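Local coordinates for protein T-box transcription factor TBX21 (Mus musculus, PDB 5T1J) that binds specific DNA sites through its T-box domain, the part modelled here, to switch on Th1 genes and repress the opposing Th2 and Th17 programs in T cells, at residues H59-F63 with H148-V152; D70-W74 with K86-P92; L119-N124 with M134-Q138. One frame throughout, in Å; residues are numbered along the deposited sequence.

In the fold
From the N terminus, strand 59-70 comes first, and interaction 1 pairs its start with the end of strand 142-151, closing a loop of 84 residues. Both other contacts nest inside that loop. Interaction 2 lies where strand 59-70 gives way to the hairpin of strands 73-77 and 80-84, and it brings the chain after the hairpin back against residues 70-74. Interaction 3 follows in series, joining 119-124 to 134-138 in a small separate sheet next to the DNA. Interactions 2 and 3 touch where Ser90 meets Gln138, their centres about 17 Å apart; interaction 1 stands apart, and it and interaction 2 both reach the second subunit.

Interaction 1: H59-F63 with H148-V152; sequences HYRMF and HIVEV
A chi1 of 70° sets Phe63 CG between the backbone N and the carbonyl carbon, which swings the ring across to the neighbouring strand, where the imidazole of His148 meets one of its faces. The two rings form an offset stack, centroids 4.0 Å apart and planes 21° from parallel, with His148 ND1 above the rim of the phenyl ring near CZ. The same histidine is also tied to the backbone of its partner. Phe63 O accepts from His148 N at 3.3 Å, almost straight in line with the carbonyl, and from His148 ND1 at 3.2 Å, which comes from above the carbonyl plane. The ND1 bond, together with the stack on Phe63, would restrain the turning of the imidazole, while the bond from N joins the two strands.

Further along, Tyr60 and Glu151 form an antiparallel non-hydrogen-bonded pair. On the face carrying Tyr60 and Met62, the Tyr60 ring lies alongside the Glu151 chain, whose CG sits in the ring plane at its edge; the phenol OH is bound by Glu55 N. Met62 CE and CG both rest on Ile149 CG2. At the far end of the pair, Val152 CG2 reaches the edge of the His59 ring, 3.5 Å from CD2.

Ser90 and Pro92 of the second subunit pack on His59 and Val152, respectively. The contact lies inside the main sheet of the T-box domain: strand 96-105 flanks strand 59-70, bonding His99 to Met62, while Ile149 bonds to His167 near strand 168-170.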
loop_
_atom_site.group_PDB
_atom_site.type_symbol
_atom_site.label_atom_id
_atom_site.label_comp_id
_atom_site.label_asym_id
_atom_site.label_seq_id
_atom_site.Cartn_x
_atom_site.Cartn_y
_atom_site.Cartn_z
ATOM N N HIS A 59 -5.056 17.138 4.354
ATOM C CA HIS A 59 -3.928 16.274 4.006
ATOM C C HIS A 59 -4.351 15.007 3.257
ATOM O O HIS A 59 -5.524 14.625 3.274
ATOM C CB HIS A 59 -3.107 15.901 5.249
ATOM C CG HIS A 59 -3.924 15.464 6.430
ATOM N ND1 HIS A 59 -3.941 16.168 7.614
ATOM C CD2 HIS A 59 -4.735 14.395 6.613
ATOM C CE1 HIS A 59 -4.731 15.554 8.476
ATOM N NE2 HIS A 59 -5.226 14.476 7.896
ATOM N N TYR A 60 -3.383 14.363 2.593
ATOM C CA TYR A 60 -3.708 13.423 1.508
ATOM C C TYR A 60 -2.768 12.195 1.393
ATOM O O TYR A 60 -1.619 12.239 1.842
ATOM C CB TYR A 60 -3.690 14.178 0.184
ATOM C CG TYR A 60 -4.266 15.598 0.166
ATOM C CD1 TYR A 60 -5.533 15.849 -0.329
ATOM C CD2 TYR A 60 -3.503 16.690 0.562
ATOM C CE1 TYR A 60 -6.043 17.127 -0.394
ATOM C CE2 TYR A 60 -4.013 17.976 0.509
ATOM C CZ TYR A 60 -5.283 18.188 0.027
ATOM O OH TYR A 60 -5.786 19.468 -0.027
ATOM N N ARG A 61 -3.256 11.118 0.770
ATOM C CA ARG A 61 -2.451 9.907 0.549
ATOM C C ARG A 61 -1.753 9.896 -0.827
ATOM O O ARG A 61 -2.390 10.114 -1.871
ATOM C CB ARG A 61 -3.292 8.630 0.692
ATOM C CG ARG A 61 -2.681 7.745 1.752
ATOM C CD ARG A 61 -3.420 6.424 2.111
ATOM N NE ARG A 61 -2.918 5.847 3.387
ATOM C CZ ARG A 61 -1.632 5.628 3.684
ATOM N NH1 ARG A 61 -0.670 5.897 2.811
ATOM N NH2 ARG A 61 -1.294 5.107 4.843
ATOM N N MET A 62 -0.440 9.668 -0.834
ATOM C CA MET A 62 0.260 9.518 -2.106
ATOM C C MET A 62 1.097 8.248 -2.191
ATOM O O MET A 62 2.201 8.131 -1.626
ATOM C CB MET A 62 1.112 10.754 -2.358
ATOM C CG MET A 62 0.376 11.788 -3.186
ATOM S SD MET A 62 1.158 13.403 -3.108
ATOM C CE MET A 62 0.160 14.332 -4.283
ATOM N N PHE A 63 0.543 7.311 -2.943
ATOM C CA PHE A 63 1.203 6.073 -3.245
ATOM C C PHE A 63 1.153 5.886 -4.756
ATOM O O PHE A 63 0.285 6.455 -5.445
ATOM C CB PHE A 63 0.533 4.897 -2.545
ATOM C CG PHE A 63 -0.841 4.551 -3.090
ATOM C CD1 PHE A 63 -1.089 3.321 -3.678
ATOM C CD2 PHE A 63 -1.903 5.447 -2.963
ATOM C CE1 PHE A 63 -2.365 3.001 -4.156
ATOM C CE2 PHE A 63 -3.179 5.122 -3.439
ATOM C CZ PHE A 63 -3.403 3.888 -4.033
ATOM N N HIS A 148 -2.040 7.769 -7.319
ATOM C CA HIS A 148 -3.322 8.212 -6.803
ATOM C C HIS A 148 -3.139 9.138 -5.658
ATOM O O HIS A 148 -2.151 9.071 -4.921
ATOM C CB HIS A 148 -4.126 7.027 -6.332
ATOM C CG HIS A 148 -3.649 5.750 -6.927
ATOM N ND1 HIS A 148 -2.467 5.166 -6.534
ATOM C CD2 HIS A 148 -4.156 4.968 -7.905
ATOM C CE1 HIS A 148 -2.275 4.063 -7.231
ATOM N NE2 HIS A 148 -3.285 3.917 -8.070
ATOM N N ILE A 149 -4.150 9.963 -5.472
ATOM C CA ILE A 149 -4.182 10.815 -4.322
ATOM C C ILE A 149 -5.556 10.684 -3.677
ATOM O O ILE A 149 -6.547 11.298 -4.090
ATOM C CB ILE A 149 -3.817 12.268 -4.690
ATOM C CG1 ILE A 149 -4.691 12.824 -5.815
ATOM C CG2 ILE A 149 -2.405 12.321 -5.171
ATOM C CD1 ILE A 149 -4.485 14.315 -6.034
ATOM N N VAL A 150 -5.592 9.790 -2.693
ATOM C CA VAL A 150 -6.735 9.612 -1.831
ATOM C C VAL A 150 -6.580 10.632 -0.725
ATOM O O VAL A 150 -5.541 10.667 -0.066
ATOM C CB VAL A 150 -6.781 8.182 -1.265
ATOM C CG1 VAL A 150 -7.895 8.026 -0.252
ATOM C CG2 VAL A 150 -6.938 7.173 -2.391
ATOM N N GLU A 151 -7.571 11.505 -0.573
ATOM C CA GLU A 151 -7.624 12.451 0.552
ATOM C C GLU A 151 -8.590 12.001 1.662
ATOM O O GLU A 151 -9.577 11.320 1.398
ATOM C CB GLU A 151 -7.963 13.851 0.049
ATOM C CG GLU A 151 -8.517 13.899 -1.355
ATOM C CD GLU A 151 -8.835 15.320 -1.847
ATOM O OE1 GLU A 151 -8.747 16.289 -1.071
ATOM O OE2 GLU A 151 -9.213 15.470 -3.024
ATOM N N VAL A 152 -8.291 12.369 2.900
ATOM C CA VAL A 152 -8.999 11.808 4.058
ATOM C C VAL A 152 -9.759 12.847 4.922
ATOM O O VAL A 152 -9.176 13.810 5.429
ATOM C CB VAL A 152 -8.011 11.029 4.929
ATOM C CG1 VAL A 152 -7.538 9.806 4.154
ATOM C CG2 VAL A 152 -6.814 11.899 5.252
#

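Interaction 2: D70-W74 with K86-P92; sequences DQHHW and KAEGSMP
Gln71 and Ala87 meet CB to CB at 3.6 Å where the chain returns from the beta hairpin of strands 73-77 and 80-84 in this T-box domain. Here the packing is close. The first methylene of Gln71 lies against the Ala87 methyl, and the His72 ring turns its edge to the backbone of the returning chain, its CD2 3.4 Å from Ala87 N and with Lys86 C in the ring plane. No hydrogen bond crosses between the two segments, which are held by van der Waals contact.

The solvent side is looser. The Lys86 side chain points away, and the exposed Glu88 chain bends at chi2 (98°) to bring its carboxylate back toward residues 71-73. OE2 of Glu88 comes only to 3.7 Å from His73 CB, and His73 NE2 and Glu88 OE2 stay 5.7 Å apart. Gln71 OE1 likewise stays 4.0 Å from Pro92 CD, while Asp154 of the second subunit packs on both residues. Within 70-74, Gln71 N donates to Asp70 OD1 at 2.8 Å, and OD1 accepts with its anti lone pair, the one facing away from OD2.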
loop_
_atom_site.group_PDB
_atom_site.type_symbol
_atom_site.label_atom_id
_atom_site.label_comp_id
_atom_site.label_asym_id
_atom_site.label_seq_id
_atom_site.Cartn_x
_atom_site.Cartn_y
_atom_site.Cartn_z
ATOM N N ASP A 70 -0.814 -4.734 -20.982
ATOM C CA ASP A 70 -1.609 -5.856 -21.484
ATOM C C ASP A 70 -1.008 -7.248 -21.279
ATOM O O ASP A 70 0.207 -7.429 -21.105
ATOM C CB ASP A 70 -1.952 -5.668 -22.963
ATOM C CG ASP A 70 -3.432 -5.907 -23.237
ATOM O OD1 ASP A 70 -3.968 -6.933 -22.772
ATOM O OD2 ASP A 70 -4.074 -5.044 -23.868
ATOM N N GLN A 71 -1.933 -8.206 -21.267
ATOM C CA GLN A 71 -1.721 -9.619 -20.961
ATOM C C GLN A 71 -0.479 -10.273 -21.546
ATOM O O GLN A 71 0.029 -11.258 -20.988
ATOM C CB GLN A 71 -2.952 -10.422 -21.393
ATOM C CG GLN A 71 -4.297 -9.653 -21.398
ATOM C CD GLN A 71 -4.632 -8.916 -20.090
ATOM O OE1 GLN A 71 -4.178 -9.290 -19.006
ATOM N NE2 GLN A 71 -5.462 -7.882 -20.197
ATOM N N HIS A 72 -0.061 -9.798 -22.719
ATOM C CA HIS A 72 0.806 -10.594 -23.586
ATOM C C HIS A 72 2.273 -10.575 -23.160
ATOM O O HIS A 72 2.768 -9.598 -22.604
ATOM C CB HIS A 72 0.685 -10.124 -25.043
ATOM C CG HIS A 72 -0.523 -10.663 -25.747
ATOM N ND1 HIS A 72 -1.272 -9.912 -26.629
ATOM C CD2 HIS A 72 -1.115 -11.878 -25.691
ATOM C CE1 HIS A 72 -2.271 -10.645 -27.088
ATOM N NE2 HIS A 72 -2.200 -11.842 -26.534
ATOM N N HIS A 73 2.935 -11.693 -23.427
ATOM C CA HIS A 73 4.366 -11.893 -23.239
ATOM C C HIS A 73 5.132 -11.069 -24.303
ATOM O O HIS A 73 4.533 -10.673 -25.302
ATOM C CB HIS A 73 4.615 -13.403 -23.328
ATOM C CG HIS A 73 5.937 -13.868 -22.808
ATOM N ND1 HIS A 73 7.113 -13.181 -23.019
ATOM C CD2 HIS A 73 6.270 -14.979 -22.109
ATOM C CE1 HIS A 73 8.113 -13.847 -22.467
ATOM N NE2 HIS A 73 7.627 -14.939 -21.905
ATOM N N TRP A 74 6.420 -10.776 -24.112
ATOM C CA TRP A 74 7.135 -9.943 -25.093
ATOM C C TRP A 74 8.573 -10.394 -25.370
ATOM O O TRP A 74 9.201 -11.021 -24.520
ATOM C CB TRP A 74 7.146 -8.490 -24.633
ATOM C CG TRP A 74 5.818 -7.838 -24.742
ATOM C CD1 TRP A 74 4.766 -7.979 -23.892
ATOM C CD2 TRP A 74 5.386 -6.947 -25.771
ATOM N NE1 TRP A 74 3.702 -7.222 -24.322
ATOM C CE2 TRP A 74 4.060 -6.575 -25.477
ATOM C CE3 TRP A 74 5.995 -6.422 -26.911
ATOM C CZ2 TRP A 74 3.330 -5.704 -26.285
ATOM C CZ3 TRP A 74 5.273 -5.557 -27.707
ATOM C CH2 TRP A 74 3.954 -5.206 -27.390
ATOM N N LYS A 86 0.501 -16.153 -25.946
ATOM C CA LYS A 86 -0.838 -15.558 -25.885
ATOM C C LYS A 86 -1.123 -15.321 -24.419
ATOM O O LYS A 86 -0.352 -15.756 -23.572
ATOM C CB LYS A 86 -1.935 -16.423 -26.518
ATOM C CG LYS A 86 -2.264 -16.064 -27.957
ATOM C CD LYS A 86 -3.316 -16.985 -28.536
ATOM C CE LYS A 86 -4.072 -16.282 -29.646
ATOM N NZ LYS A 86 -4.645 -17.246 -30.620
ATOM N N ALA A 87 -2.219 -14.630 -24.130
ATOM C CA ALA A 87 -2.523 -14.126 -22.788
ATOM C C ALA A 87 -2.354 -15.159 -21.658
ATOM O O ALA A 87 -2.681 -16.333 -21.835
ATOM C CB ALA A 87 -3.937 -13.574 -22.775
ATOM N N GLU A 88 -1.849 -14.705 -20.505
ATOM C CA GLU A 88 -1.611 -15.563 -19.339
ATOM C C GLU A 88 -1.907 -14.778 -18.063
ATOM O O GLU A 88 -2.817 -15.125 -17.309
ATOM C CB GLU A 88 -0.158 -16.059 -19.250
ATOM C CG GLU A 88 0.501 -16.586 -20.513
ATOM C CD GLU A 88 1.370 -15.528 -21.191
ATOM O OE1 GLU A 88 1.406 -14.377 -20.686
ATOM O OE2 GLU A 88 2.029 -15.842 -22.216
ATOM N N GLY A 89 -1.094 -13.750 -17.821
ATOM C CA GLY A 89 -1.235 -12.834 -16.701
ATOM C C GLY A 89 -1.497 -13.360 -15.293
ATOM O O GLY A 89 -2.633 -13.721 -14.964
ATOM N N SER A 90 -0.461 -13.399 -14.445
ATOM C CA SER A 90 -0.663 -13.616 -12.998
ATOM C C SER A 90 -1.544 -12.483 -12.444
ATOM O O SER A 90 -1.897 -12.476 -11.261
ATOM C CB SER A 90 0.659 -13.750 -12.213
ATOM O OG SER A 90 1.420 -12.566 -12.164
ATOM N N MET A 91 -1.832 -11.501 -13.301
ATOM C CA MET A 91 -2.818 -10.451 -13.043
ATOM C C MET A 91 -3.244 -9.828 -14.417
ATOM O O MET A 91 -3.392 -10.610 -15.358
ATOM C CB MET A 91 -2.269 -9.470 -12.032
ATOM C CG MET A 91 -3.340 -8.882 -11.162
ATOM S SD MET A 91 -4.403 -10.156 -10.497
ATOM C CE MET A 91 -5.564 -9.119 -9.622
ATOM N N PRO A 92 -3.412 -8.478 -14.605
ATOM C CA PRO A 92 -3.199 -7.027 -14.318
ATOM C C PRO A 92 -2.237 -6.617 -13.194
ATOM O O PRO A 92 -2.641 -5.916 -12.257
ATOM C CB PRO A 92 -4.607 -6.524 -13.971
ATOM C CG PRO A 92 -5.538 -7.461 -14.618
ATOM C CD PRO A 92 -4.801 -8.702 -15.053
#

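Interaction 3: L119-N124 with M134-Q138; sequences LKLTNN and MIVLQ. With nucleotides of chain E; nucleotides of chain F.
Leu121 with Ile135 and Thr122 with Val136 form a short parallel pairing between segments only ten residues apart at their nearest ends, with no helix or strand in the connection, while the side chains of Lys120 and Asn123 reach two different DNA strands. Two of the three backbone bonds are weak, those from Ile135 N to Lys120 O and from Thr122 N to Ile135 O; the third, from Leu137 N to Thr122 O, is 2.7 Å long with an angle of 161° at the hydrogen.

On the face carrying Leu121 and Ile135, the ends of Leu119 and Leu137 join in: Leu119 CD2 touches Ile135 CG1 at 3.5 Å, and Leu121 CD2 meets Leu137 CD1 at 3.4 Å; Val64 and Val66 of strand 59-70 back this apolar layer. On the face of Thr122 and Val136, a Thr122 chi1 of -160° points OG1 to the carbonyl oxygens of Thr37 and Lys38 and leaves CG2 to pack on Val136 CG2 at 3.6 Å.

Asn123 ND2 donates to OP2 of DT5 of chain E at 2.7 Å. Lys120 bends at three torsions to bring NZ to 3.5 Å from OP1 of DG15 of chain F. Strand 120-122 and the residue after it thus face DNA phosphates; both contacts are with the backbone, consistent with anchoring rather than base recognition, and the Lys120 ammonium probably adds electrostatic attraction.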
loop_
_atom_site.group_PDB
_atom_site.type_symbol
_atom_site.label_atom_id
_atom_site.label_comp_id
_atom_site.label_asym_id
_atom_site.label_seq_id
_atom_site.Cartn_x
_atom_site.Cartn_y
_atom_site.Cartn_z
ATOM N N LEU A 119 11.970 3.515 -4.983
ATOM C CA LEU A 119 11.054 2.449 -5.322
ATOM C C LEU A 119 11.875 1.360 -5.917
ATOM O O LEU A 119 12.497 1.620 -6.907
ATOM C CB LEU A 119 10.008 2.965 -6.292
ATOM C CG LEU A 119 8.718 2.178 -6.405
ATOM C CD1 LEU A 119 7.654 2.966 -7.163
ATOM C CD2 LEU A 119 8.981 0.836 -7.025
ATOM N N LYS A 120 11.929 0.158 -5.362
ATOM C CA LYS A 120 12.723 -0.864 -6.049
ATOM C C LYS A 120 11.798 -1.824 -6.791
ATOM O O LYS A 120 10.636 -2.036 -6.338
ATOM C CB LYS A 120 13.606 -1.694 -5.115
ATOM C CG LYS A 120 14.400 -0.964 -4.103
ATOM C CD LYS A 120 15.553 -0.239 -4.636
ATOM C CE LYS A 120 16.686 -0.305 -3.641
ATOM N NZ LYS A 120 17.140 -1.728 -3.496
ATOM N N LEU A 121 12.329 -2.445 -7.870
ATOM C CA LEU A 121 11.585 -3.467 -8.637
ATOM C C LEU A 121 12.322 -4.807 -8.634
ATOM O O LEU A 121 13.549 -4.841 -8.470
ATOM C CB LEU A 121 11.333 -2.997 -10.051
ATOM C CG LEU A 121 10.799 -1.560 -10.155
ATOM C CD1 LEU A 121 11.677 -0.852 -11.127
ATOM C CD2 LEU A 121 9.368 -1.472 -10.609
ATOM N N THR A 122 11.555 -5.900 -8.737
ATOM C CA THR A 122 12.063 -7.274 -8.548
ATOM C C THR A 122 11.220 -8.400 -9.183
ATOM O O THR A 122 10.237 -8.130 -9.900
ATOM C CB THR A 122 12.197 -7.620 -7.021
ATOM O OG1 THR A 122 13.105 -8.721 -6.853
ATOM C CG2 THR A 122 10.854 -7.989 -6.400
ATOM N N ASN A 123 11.624 -9.656 -8.920
ATOM C CA ASN A 123 10.922 -10.848 -9.423
ATOM C C ASN A 123 10.562 -11.950 -8.383
ATOM O O ASN A 123 10.240 -13.072 -8.777
ATOM C CB ASN A 123 11.755 -11.454 -10.550
ATOM C CG ASN A 123 13.115 -11.952 -10.081
ATOM O OD1 ASN A 123 13.316 -12.260 -8.903
ATOM N ND2 ASN A 123 14.068 -11.987 -10.998
ATOM N N ASN A 124 10.615 -11.650 -7.079
ATOM C CA ASN A 124 10.213 -12.627 -6.041
ATOM C C ASN A 124 8.820 -12.405 -5.435
ATOM O O ASN A 124 8.672 -11.640 -4.479
ATOM C CB ASN A 124 11.224 -12.655 -4.882
ATOM C CG ASN A 124 12.528 -13.338 -5.249
ATOM O OD1 ASN A 124 13.614 -12.799 -5.027
ATOM N ND2 ASN A 124 12.426 -14.546 -5.794
ATOM N N MET A 134 8.373 -3.355 -2.102
ATOM C CA MET A 134 8.960 -3.100 -3.402
ATOM C C MET A 134 8.150 -3.878 -4.410
ATOM O O MET A 134 7.683 -4.981 -4.131
ATOM C CB MET A 134 10.464 -3.453 -3.402
ATOM C CG MET A 134 10.839 -4.895 -3.111
ATOM S SD MET A 134 12.623 -5.002 -2.786
ATOM C CE MET A 134 12.855 -6.760 -2.513
ATOM N N ILE A 135 7.939 -3.272 -5.572
ATOM C CA ILE A 135 7.068 -3.868 -6.564
ATOM C C ILE A 135 7.729 -5.080 -7.149
ATOM O O ILE A 135 8.907 -5.062 -7.500
ATOM C CB ILE A 135 6.720 -2.893 -7.660
ATOM C CG1 ILE A 135 6.449 -1.536 -7.031
ATOM C CG2 ILE A 135 5.510 -3.382 -8.366
ATOM C CD1 ILE A 135 5.626 -0.639 -7.858
ATOM N N VAL A 136 6.955 -6.138 -7.259
ATOM C CA VAL A 136 7.502 -7.361 -7.773
ATOM C C VAL A 136 6.809 -7.538 -9.130
ATOM O O VAL A 136 5.578 -7.562 -9.245
ATOM C CB VAL A 136 7.291 -8.535 -6.789
ATOM C CG1 VAL A 136 5.857 -8.749 -6.568
ATOM C CG2 VAL A 136 7.910 -9.797 -7.310
ATOM N N LEU A 137 7.632 -7.558 -10.170
ATOM C CA LEU A 137 7.138 -7.562 -11.537
ATOM C C LEU A 137 7.541 -8.777 -12.328
ATOM O O LEU A 137 8.470 -9.469 -11.979
ATOM C CB LEU A 137 7.591 -6.295 -12.262
ATOM C CG LEU A 137 6.976 -5.006 -11.708
ATOM C CD1 LEU A 137 7.526 -3.763 -12.309
ATOM C CD2 LEU A 137 5.488 -5.072 -11.995
ATOM N N GLN A 138 6.790 -9.074 -13.374
ATOM C CA GLN A 138 7.126 -10.184 -14.245
ATOM C C GLN A 138 8.029 -9.708 -15.365
ATOM O O GLN A 138 7.759 -8.690 -16.043
ATOM C CB GLN A 138 5.843 -10.819 -14.805
ATOM C CG GLN A 138 5.003 -11.651 -13.884
ATOM C CD GLN A 138 3.765 -12.133 -14.653
ATOM O OE1 GLN A 138 3.548 -11.792 -15.868
ATOM N NE2 GLN A 138 3.072 -13.103 -14.034
ATOM P P DT E 5 16.732 -14.387 -11.347
ATOM O OP1 DT E 5 15.861 -15.083 -10.385
ATOM O OP2 DT E 5 16.444 -12.970 -11.672
ATOM O "O5'" DT E 5 18.286 -14.515 -10.951
ATOM C "C5'" DT E 5 18.816 -15.765 -10.599
ATOM C "C4'" DT E 5 20.324 -15.825 -10.802
ATOM O "O4'" DT E 5 20.674 -15.285 -12.102
ATOM C "C3'" DT E 5 21.169 -15.022 -9.808
ATOM O "O3'" DT E 5 21.854 -15.881 -8.913
ATOM C "C2'" DT E 5 22.166 -14.241 -10.685
ATOM C "C1'" DT E 5 22.014 -14.906 -12.035
ATOM N N1 DT E 5 22.322 -14.014 -13.151
ATOM C C2 DT E 5 23.520 -14.181 -13.816
ATOM O O2 DT E 5 24.317 -15.066 -13.540
ATOM N N3 DT E 5 23.738 -13.301 -14.838
ATOM C C4 DT E 5 22.911 -12.277 -15.235
ATOM O O4 DT E 5 23.204 -11.539 -16.163
ATOM C C5 DT E 5 21.676 -12.133 -14.484
ATOM C C7 DT E 5 20.699 -11.040 -14.830
ATOM C C6 DT E 5 21.448 -12.997 -13.479
ATOM P P DG F 15 20.633 0.240 -3.107
ATOM O OP1 DG F 15 19.370 0.922 -2.758
ATOM O OP2 DG F 15 20.732 -1.242 -3.100
ATOM O "O5'" DG F 15 20.938 0.851 -4.543
ATOM C "C5'" DG F 15 20.932 2.251 -4.683
ATOM C "C4'" DG F 15 21.773 2.649 -5.845
ATOM O "O4'" DG F 15 23.128 2.304 -5.567
ATOM C "C3'" DG F 15 21.408 1.965 -7.137
ATOM O "O3'" DG F 15 21.448 2.911 -8.189
ATOM C "C2'" DG F 15 22.503 0.910 -7.268
ATOM C "C1'" DG F 15 23.666 1.643 -6.656
ATOM N N9 DG F 15 24.682 0.798 -6.087
ATOM C C8 DG F 15 24.549 0.021 -4.976
ATOM N N7 DG F 15 25.629 -0.626 -4.661
ATOM C C5 DG F 15 26.530 -0.275 -5.647
ATOM C C6 DG F 15 27.862 -0.684 -5.831
ATOM O O6 DG F 15 28.518 -1.466 -5.118
ATOM N N1 DG F 15 28.428 -0.095 -6.975
ATOM C C2 DG F 15 27.766 0.784 -7.812
ATOM N N2 DG F 15 28.461 1.265 -8.850
ATOM N N3 DG F 15 26.509 1.166 -7.642
ATOM C C4 DG F 15 25.959 0.603 -6.541
#